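Local coordinates for protein major extracellular endoglucanase (Xanthomonas campestris pv. campestris, PDB 4TUF) that catalyses the endohydrolysis of (1->4)-beta-D-glucosidic linkages in cellulose, lichenin and cereal beta-D-glucans, using a glycoside hydrolase family 5 catalytic domain, at residues R58-P63 and L107-T112; A116-L121 and D153-P158. All blocks are in the same frame, centred on the assembly; numbering follows the deposited sequence.

Contact 1. Residues R58-P63 and L107-T112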
ATOM      1  N   ARG A  58      -6.353  -0.356   0.795  1.00 39.43           N
ATOM      2  CA  ARG A  58      -5.203   0.264   1.436  1.00 34.73           C
ATOM      3  C   ARG A  58      -5.452   1.769   1.542  1.00 39.70           C
ATOM      4  O   ARG A  58      -5.618   2.442   0.529  1.00 47.46           O
ATOM      5  CB  ARG A  58      -3.928  -0.030   0.644  1.00 35.31           C
ATOM      6  CG  ARG A  58      -2.624   0.424   1.297  1.00 34.26           C
ATOM      7  CD  ARG A  58      -1.447  -0.093   0.480  1.00 33.80           C
ATOM      8  NE  ARG A  58      -0.135   0.284   1.002  1.00 35.21           N
ATOM      9  CZ  ARG A  58       0.574   1.322   0.568  1.00 36.64           C
ATOM     10  NH1 ARG A  58       0.091   2.104  -0.391  1.00 33.74           N
ATOM     11  NH2 ARG A  58       1.766   1.580   1.090  1.00 35.37           N
ATOM     12  N   LEU A  59      -5.488   2.285   2.769  1.00 39.75           N
ATOM     13  CA  LEU A  59      -5.816   3.690   3.030  1.00 38.43           C
ATOM     14  C   LEU A  59      -4.616   4.548   3.422  1.00 37.77           C
ATOM     15  O   LEU A  59      -4.202   4.546   4.582  1.00 37.71           O
ATOM     16  CB  LEU A  59      -6.862   3.795   4.143  1.00 38.92           C
ATOM     17  CG  LEU A  59      -8.335   3.885   3.765  1.00 42.36           C
ATOM     18  CD1 LEU A  59      -9.148   4.228   4.998  1.00 38.84           C
ATOM     19  CD2 LEU A  59      -8.545   4.921   2.677  1.00 50.18           C
ATOM     20  N   PRO A  60      -4.053   5.288   2.460  1.00 36.30           N
ATOM     21  CA  PRO A  60      -3.038   6.276   2.837  1.00 39.04           C
ATOM     22  C   PRO A  60      -3.604   7.356   3.764  1.00 40.84           C
ATOM     23  O   PRO A  60      -4.750   7.763   3.608  1.00 43.12           O
ATOM     24  CB  PRO A  60      -2.615   6.876   1.489  1.00 44.15           C
ATOM     25  CG  PRO A  60      -2.923   5.805   0.481  1.00 37.87           C
ATOM     26  CD  PRO A  60      -4.162   5.122   1.000  1.00 33.92           C
ATOM     27  N   PHE A  61      -2.808   7.796   4.730  1.00 40.56           N
ATOM     28  CA  PHE A  61      -3.174   8.927   5.576  1.00 31.89           C
ATOM     29  C   PHE A  61      -1.921   9.745   5.896  1.00 34.55           C
ATOM     30  O   PHE A  61      -0.810   9.334   5.583  1.00 38.68           O
ATOM     31  CB  PHE A  61      -3.850   8.458   6.865  1.00 28.92           C
ATOM     32  CG  PHE A  61      -2.927   7.718   7.797  1.00 34.96           C
ATOM     33  CD1 PHE A  61      -2.190   8.401   8.759  1.00 33.77           C
ATOM     34  CD2 PHE A  61      -2.790   6.340   7.708  1.00 27.78           C
ATOM     35  CE1 PHE A  61      -1.330   7.722   9.611  1.00 26.74           C
ATOM     36  CE2 PHE A  61      -1.935   5.658   8.554  1.00 28.70           C
ATOM     37  CZ  PHE A  61      -1.203   6.351   9.508  1.00 27.20           C
ATOM     38  N   CYS A  62      -2.107  10.900   6.521  1.00 38.55           N
ATOM     39  CA  CYS A  62      -0.995  11.743   6.936  1.00 33.23           C
ATOM     40  C   CYS A  62      -1.277  12.205   8.357  1.00 39.42           C
ATOM     41  O   CYS A  62      -2.421  12.135   8.801  1.00 49.52           O
ATOM     42  CB  CYS A  62      -0.827  12.928   5.984  1.00 35.61           C
ATOM     43  SG  CYS A  62      -2.215  14.100   5.973  1.00 46.70           S
ATOM     44  N   PRO A  63      -0.241  12.650   9.086  1.00 35.69           N
ATOM     45  CA  PRO A  63      -0.429  13.114  10.465  1.00 30.35           C
ATOM     46  C   PRO A  63      -1.519  14.175  10.623  1.00 39.14           C
ATOM     47  O   PRO A  63      -2.355  14.047  11.518  1.00 48.70           O
ATOM     48  CB  PRO A  63       0.937  13.696  10.815  1.00 34.17           C
ATOM     49  CG  PRO A  63       1.889  12.871  10.032  1.00 27.36           C
ATOM     50  CD  PRO A  63       1.189  12.585   8.728  1.00 39.52           C
ATOM     51  N   LEU A 107      -6.104  -1.941   5.195  1.00 32.73           N
ATOM     52  CA  LEU A 107      -4.708  -1.777   5.570  1.00 29.92           C
ATOM     53  C   LEU A 107      -4.375  -0.287   5.597  1.00 32.63           C
ATOM     54  O   LEU A 107      -4.276   0.353   4.552  1.00 38.29           O
ATOM     55  CB  LEU A 107      -3.781  -2.527   4.597  1.00 31.19           C
ATOM     56  CG  LEU A 107      -2.270  -2.581   4.921  1.00 32.17           C
ATOM     57  CD1 LEU A 107      -1.991  -3.320   6.227  1.00 26.33           C
ATOM     58  CD2 LEU A 107      -1.465  -3.214   3.787  1.00 27.75           C
ATOM     59  N   LEU A 108      -4.218   0.270   6.792  1.00 31.56           N
ATOM     60  CA  LEU A 108      -3.858   1.677   6.920  1.00 33.53           C
ATOM     61  C   LEU A 108      -2.385   1.877   6.546  1.00 30.93           C
ATOM     62  O   LEU A 108      -1.567   0.980   6.724  1.00 35.06           O
ATOM     63  CB  LEU A 108      -4.156   2.181   8.339  1.00 31.18           C
ATOM     64  CG  LEU A 108      -5.653   2.150   8.675  1.00 32.84           C
ATOM     65  CD1 LEU A 108      -5.913   2.344  10.148  1.00 31.19           C
ATOM     66  CD2 LEU A 108      -6.414   3.195   7.875  1.00 36.54           C
ATOM     67  N   ASP A 109      -2.067   3.057   6.022  1.00 28.29           N
ATOM     68  CA  ASP A 109      -0.765   3.335   5.427  1.00 26.97           C
ATOM     69  C   ASP A 109      -0.277   4.737   5.808  1.00 35.23           C
ATOM     70  O   ASP A 109      -0.909   5.736   5.468  1.00 45.89           O
ATOM     71  CB  ASP A 109      -0.859   3.176   3.902  1.00 28.49           C
ATOM     72  CG  ASP A 109       0.267   3.880   3.149  1.00 42.77           C
ATOM     73  OD1 ASP A 109       1.391   3.991   3.683  1.00 54.21           O
ATOM     74  OD2 ASP A 109       0.027   4.316   2.001  1.00 42.84           O
ATOM     75  N   HIS A 110       0.845   4.803   6.517  1.00 32.28           N
ATOM     76  CA  HIS A 110       1.455   6.079   6.892  1.00 27.36           C
ATOM     77  C   HIS A 110       2.216   6.624   5.694  1.00 35.30           C
ATOM     78  O   HIS A 110       3.389   6.296   5.485  1.00 35.92           O
ATOM     79  CB  HIS A 110       2.389   5.911   8.089  1.00 27.38           C
ATOM     80  CG  HIS A 110       2.831   7.206   8.694  1.00 33.55           C
ATOM     81  ND1 HIS A 110       3.597   8.126   8.008  1.00 33.23           N
ATOM     82  CD2 HIS A 110       2.609   7.737   9.920  1.00 30.12           C
ATOM     83  CE1 HIS A 110       3.823   9.172   8.784  1.00 33.20           C
ATOM     84  NE2 HIS A 110       3.237   8.960   9.951  1.00 35.86           N
ATOM     85  N   HIS A 111       1.549   7.464   4.912  1.00 30.95           N
ATOM     86  CA  HIS A 111       1.995   7.722   3.549  1.00 28.67           C
ATOM     87  C   HIS A 111       2.981   8.870   3.443  1.00 32.87           C
ATOM     88  O   HIS A 111       3.999   8.771   2.749  1.00 31.48           O
ATOM     89  CB  HIS A 111       0.782   7.998   2.663  1.00 35.74           C
ATOM     90  CG  HIS A 111       0.986   7.633   1.228  1.00 33.93           C
ATOM     91  ND1 HIS A 111       0.873   6.339   0.770  1.00 35.11           N
ATOM     92  CD2 HIS A 111       1.287   8.393   0.149  1.00 32.58           C
ATOM     93  CE1 HIS A 111       1.098   6.318  -0.533  1.00 40.54           C
ATOM     94  NE2 HIS A 111       1.351   7.551  -0.934  1.00 34.53           N
ATOM     95  N   THR A 112       2.674   9.969   4.123  1.00 35.63           N
ATOM     96  CA  THR A 112       3.507  11.162   4.045  1.00 39.12           C
ATOM     97  C   THR A 112       3.502  11.902   5.367  1.00 45.77           C
ATOM     98  O   THR A 112       2.468  11.980   6.026  1.00 55.40           O
ATOM     99  CB  THR A 112       3.035  12.115   2.930  1.00 38.29           C
ATOM    100  OG1 THR A 112       3.647  13.400   3.109  1.00 45.09           O
ATOM    101  CG2 THR A 112       1.530  12.280   2.975  1.00 36.87           C
TER

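Contact 2. Residues A116-L121 and D153-P158. With 2HP (dihydrogenphosphate ion), chain J.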
ATOM      1  N   ALA A 116       2.061  16.043   1.705  1.00 47.66           N
ATOM      2  CA  ALA A 116       2.598  16.396   0.390  1.00 54.63           C
ATOM      3  C   ALA A 116       3.471  15.261  -0.165  1.00 58.55           C
ATOM      4  O   ALA A 116       2.965  14.192  -0.509  1.00 60.70           O
ATOM      5  CB  ALA A 116       3.388  17.695   0.464  1.00 47.83           C
ATOM      6  N   GLY A 117       4.779  15.492  -0.239  1.00 53.11           N
ATOM      7  CA  GLY A 117       5.695  14.508  -0.793  1.00 49.12           C
ATOM      8  C   GLY A 117       5.974  13.291   0.076  1.00 43.90           C
ATOM      9  O   GLY A 117       5.620  13.248   1.253  1.00 37.91           O
ATOM     10  N   ILE A 118       6.619  12.294  -0.520  1.00 45.45           N
ATOM     11  CA  ILE A 118       6.997  11.064   0.176  1.00 38.22           C
ATOM     12  C   ILE A 118       8.445  11.137   0.655  1.00 31.46           C
ATOM     13  O   ILE A 118       9.361  11.301  -0.152  1.00 36.92           O
ATOM     14  CB  ILE A 118       6.818   9.837  -0.743  1.00 41.62           C
ATOM     15  CG1 ILE A 118       5.342   9.669  -1.109  1.00 40.54           C
ATOM     16  CG2 ILE A 118       7.373   8.576  -0.087  1.00 32.12           C
ATOM     17  CD1 ILE A 118       5.113   8.751  -2.273  1.00 43.89           C
ATOM     18  N   SER A 119       8.656  11.019   1.961  1.00 27.31           N
ATOM     19  CA  SER A 119       9.996  11.200   2.517  1.00 39.33           C
ATOM     20  C   SER A 119      10.897   9.998   2.262  1.00 40.87           C
ATOM     21  O   SER A 119      10.432   8.857   2.218  1.00 32.80           O
ATOM     22  CB  SER A 119       9.930  11.473   4.020  1.00 37.27           C
ATOM     23  OG  SER A 119       9.423  10.351   4.719  1.00 44.61           O
ATOM     24  N   GLU A 120      12.190  10.269   2.093  1.00 38.37           N
ATOM     25  CA  GLU A 120      13.188   9.218   1.950  1.00 33.51           C
ATOM     26  C   GLU A 120      13.257   8.363   3.211  1.00 31.34           C
ATOM     27  O   GLU A 120      13.235   7.135   3.147  1.00 39.38           O
ATOM     28  CB  GLU A 120      14.560   9.819   1.644  1.00 27.30           C
ATOM     29  CG  GLU A 120      14.703  10.328   0.228  1.00 30.51           C
ATOM     30  CD  GLU A 120      16.052  10.964  -0.016  1.00 43.52           C
ATOM     31  OE1 GLU A 120      16.185  11.731  -0.992  1.00 40.63           O
ATOM     32  OE2 GLU A 120      16.980  10.701   0.776  1.00 46.41           O
ATOM     33  N   LEU A 121      13.330   9.025   4.358  1.00 25.00           N
ATOM     34  CA  LEU A 121      13.426   8.343   5.638  1.00 24.53           C
ATOM     35  C   LEU A 121      12.117   8.458   6.402  1.00 29.13           C
ATOM     36  O   LEU A 121      11.187   9.130   5.961  1.00 28.70           O
ATOM     37  CB  LEU A 121      14.573   8.926   6.461  1.00 22.40           C
ATOM     38  CG  LEU A 121      15.916   9.039   5.740  1.00 21.38           C
ATOM     39  CD1 LEU A 121      16.938   9.741   6.611  1.00 20.95           C
ATOM     40  CD2 LEU A 121      16.395   7.657   5.352  1.00 22.24           C
ATOM     41  N   ASP A 153       0.701  -0.428   7.439  1.00 32.97           N
ATOM     42  CA  ASP A 153       1.859  -0.283   6.568  1.00 34.56           C
ATOM     43  C   ASP A 153       2.710   0.844   7.160  1.00 35.71           C
ATOM     44  O   ASP A 153       2.375   2.020   6.997  1.00 36.88           O
ATOM     45  CB  ASP A 153       1.414   0.026   5.131  1.00 40.93           C
ATOM     46  CG  ASP A 153       2.545  -0.079   4.117  1.00 40.87           C
ATOM     47  OD1 ASP A 153       3.723   0.032   4.514  1.00 40.06           O
ATOM     48  OD2 ASP A 153       2.246  -0.262   2.913  1.00 39.07           O
ATOM     49  N   LEU A 154       3.798   0.478   7.842  1.00 31.92           N
ATOM     50  CA  LEU A 154       4.508   1.388   8.749  1.00 25.99           C
ATOM     51  C   LEU A 154       4.960   2.713   8.139  1.00 33.46           C
ATOM     52  O   LEU A 154       4.896   3.749   8.794  1.00 41.39           O
ATOM     53  CB  LEU A 154       5.729   0.688   9.341  1.00 24.20           C
ATOM     54  CG  LEU A 154       5.483  -0.521  10.242  1.00 24.35           C
ATOM     55  CD1 LEU A 154       6.787  -0.924  10.895  1.00 23.82           C
ATOM     56  CD2 LEU A 154       4.413  -0.243  11.293  1.00 22.04           C
ATOM     57  N   LYS A 155       5.423   2.677   6.894  1.00 34.61           N
ATOM     58  CA  LYS A 155       5.898   3.882   6.213  1.00 35.03           C
ATOM     59  C   LYS A 155       5.957   3.638   4.709  1.00 37.34           C
ATOM     60  O   LYS A 155       6.511   2.640   4.247  1.00 38.30           O
ATOM     61  CB  LYS A 155       7.270   4.302   6.760  1.00 39.06           C
ATOM     62  CG  LYS A 155       8.206   4.973   5.767  1.00 38.89           C
ATOM     63  CD  LYS A 155       7.996   6.466   5.741  1.00 48.95           C
ATOM     64  CE  LYS A 155       9.076   7.161   4.927  1.00 50.08           C
ATOM     65  NZ  LYS A 155       9.063   6.800   3.488  1.00 45.12           N
ATOM     66  N   ASN A 156       5.404   4.557   3.934  1.00 38.10           N
ATOM     67  CA  ASN A 156       5.350   4.392   2.493  1.00 35.23           C
ATOM     68  C   ASN A 156       6.643   4.703   1.765  1.00 35.55           C
ATOM     69  O   ASN A 156       7.211   5.763   1.937  1.00 37.70           O
ATOM     70  CB  ASN A 156       4.229   5.259   1.918  1.00 37.72           C
ATOM     71  CG  ASN A 156       3.933   4.958   0.469  1.00 34.41           C
ATOM     72  OD1 ASN A 156       3.429   3.901   0.138  1.00 37.71           O
ATOM     73  ND2 ASN A 156       4.235   5.898  -0.397  1.00 32.17           N
ATOM     74  N   GLU A 157       7.063   3.781   0.911  1.00 36.02           N
ATOM     75  CA  GLU A 157       8.120   4.016  -0.064  1.00 28.41           C
ATOM     76  C   GLU A 157       9.462   4.566   0.401  1.00 28.04           C
ATOM     77  O   GLU A 157       9.914   5.596  -0.087  1.00 25.29           O
ATOM     78  CB  GLU A 157       7.577   4.795  -1.248  1.00 24.86           C
ATOM     79  CG  GLU A 157       6.480   4.034  -1.954  1.00 38.80           C
ATOM     80  CD  GLU A 157       6.129   4.618  -3.290  1.00 48.51           C
ATOM     81  OE1 GLU A 157       6.373   5.814  -3.492  1.00 47.82           O
ATOM     82  OE2 GLU A 157       5.606   3.876  -4.134  1.00 51.46           O
ATOM     83  N   PRO A 158      10.137   3.859   1.289  1.00 31.30           N
ATOM     84  CA  PRO A 158      11.465   4.294   1.704  1.00 29.06           C
ATOM     85  C   PRO A 158      12.390   4.305   0.504  1.00 33.80           C
ATOM     86  O   PRO A 158      12.314   3.431  -0.337  1.00 30.25           O
ATOM     87  CB  PRO A 158      11.890   3.207   2.679  1.00 26.49           C
ATOM     88  CG  PRO A 158      10.621   2.700   3.238  1.00 28.66           C
ATOM     89  CD  PRO A 158       9.634   2.759   2.121  1.00 30.34           C
TER
HETATM   90  P   2HP J 406       7.630  18.240   0.003  1.00112.13           P
HETATM   91  O1  2HP J 406       6.619  17.542   0.883  1.00108.99           O
HETATM   92  O2  2HP J 406       8.715  17.265  -0.396  1.00114.78           O
HETATM   93  O3  2HP J 406       6.938  18.748  -1.239  1.00111.46           O
HETATM   94  O4  2HP J 406       8.254  19.396   0.753  1.00110.88           O
HETATM   95  O   HOH W   1       6.747   9.042   3.369  1.00 51.47           O

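Contact 1. Residues R58-P63 and L107-T112
Arg58 turns CG away from its own amide nitrogen (chi1 -173°) and stays extended as far as NE, which lays the guanidinium over the carboxylate that Asp109 sends up from the neighbouring strand. The two strands, 58-61 and 107-110, are adjacent parallel staves of the TIM barrel. Backbone bonds run from Leu59 N to Leu107 O, from Asp109 N to Leu59 O and from Phe61 N to Asp109 O, and just past the end of 107-110, His111 N still donates to Phe61 O. Arg58, Pro60, Leu107 and Asp109 share the barrel-interior face. There Asp109 OD2 lies 3.3 Å from Arg58 NH1, well out of the guanidinium plane, with the flat groups stacked at 26°. This is attraction between charges without a directed N-H; Arg58 also forms salt bridges with Asp153 and the probable nucleophile Glu278, and its N-H groups are hydrogen-bonded outside the two strands, to Asn23 and Asn156 among others. On the outer face Leu59 CB meets Leu108 CD2 at 3.8 Å. The Phe61 ring, its CG held between backbone N and carbonyl carbon (chi1 68°), turns back across the partner strand; His110 CA sits over its face in a CH-pi contact, 4.0 Å from the ring centroid. Pro60 CB lies alongside the imidazole of His111, whose ND1 donates to the syn side of Asp109 OD2.

Contact 2. Residues A116-L121 and D153-P158
Hydrogen bonding between the loops converges on the amine of Lys155, while Ile118 packs its methyl branches against the polar groups of Asn156 and Glu157. Lys155 NZ donates to Ser119 O at 2.8 Å, tilted 27° from the carbonyl plane, and also to Asn156 O in its own segment, at 2.6 Å and from above that carbonyl plane. A chain bent at chi2 and chi4 (89° and 64°) curls the lysine back so that one amine can serve both loops. A water accepts from Ser119 N at 3.1 Å and, weakly, from Lys155 NZ, adding a second link. Lys155 CE, the methylene that carries the amine, lies beside Ser119 OG.

Van der Waals contact belongs to the two branches of Ile118. Its CD1 reaches the amide of Asn156, 3.5 Å from ND2, and approaches Glu157 OE1 at 3.4 Å; its CG2 rests near Asn156 O. The amide oxygen of Asn156, OD1, is hydrogen-bonded to Arg58 NH2. Farther along, Glu120 O meets Pro158 CA.

Anion binding occurs at the other end of 116-121, where Gly117 N donates to O1 of a dihydrogenphosphate ion at 3.0 Å.

The other carboxylate oxygen of Glu157, OE2, is hydrogen-bonded to Tyr238 OH and His236 ND1. The Asn156-Glu157 pair after the strand is the Asn-Glu signature of family 5 glycosidases, with Glu157 probably the proton donor of the active site.

In the fold
Both contacts belong to the TIM barrel of the family 5 catalytic domain, their centres about 10 Å apart. They follow in series: contact 1 pairs strands 56-61 and 105-110, and contact 2 then joins the loop after strand 105-110 to the loop after strand 149-153, so the second continues the first from barrel wall to rim. They meet directly, through the salt bridge of Arg58 NH2 to Asp153 OD2, a probable hydrogen bond between Thr112 OG1 and Gly117 O, and packing of His111 against Asn156. The residues joining the two contacts include some close to both probable catalytic glutamates, at the C-terminal end of the barrel strands.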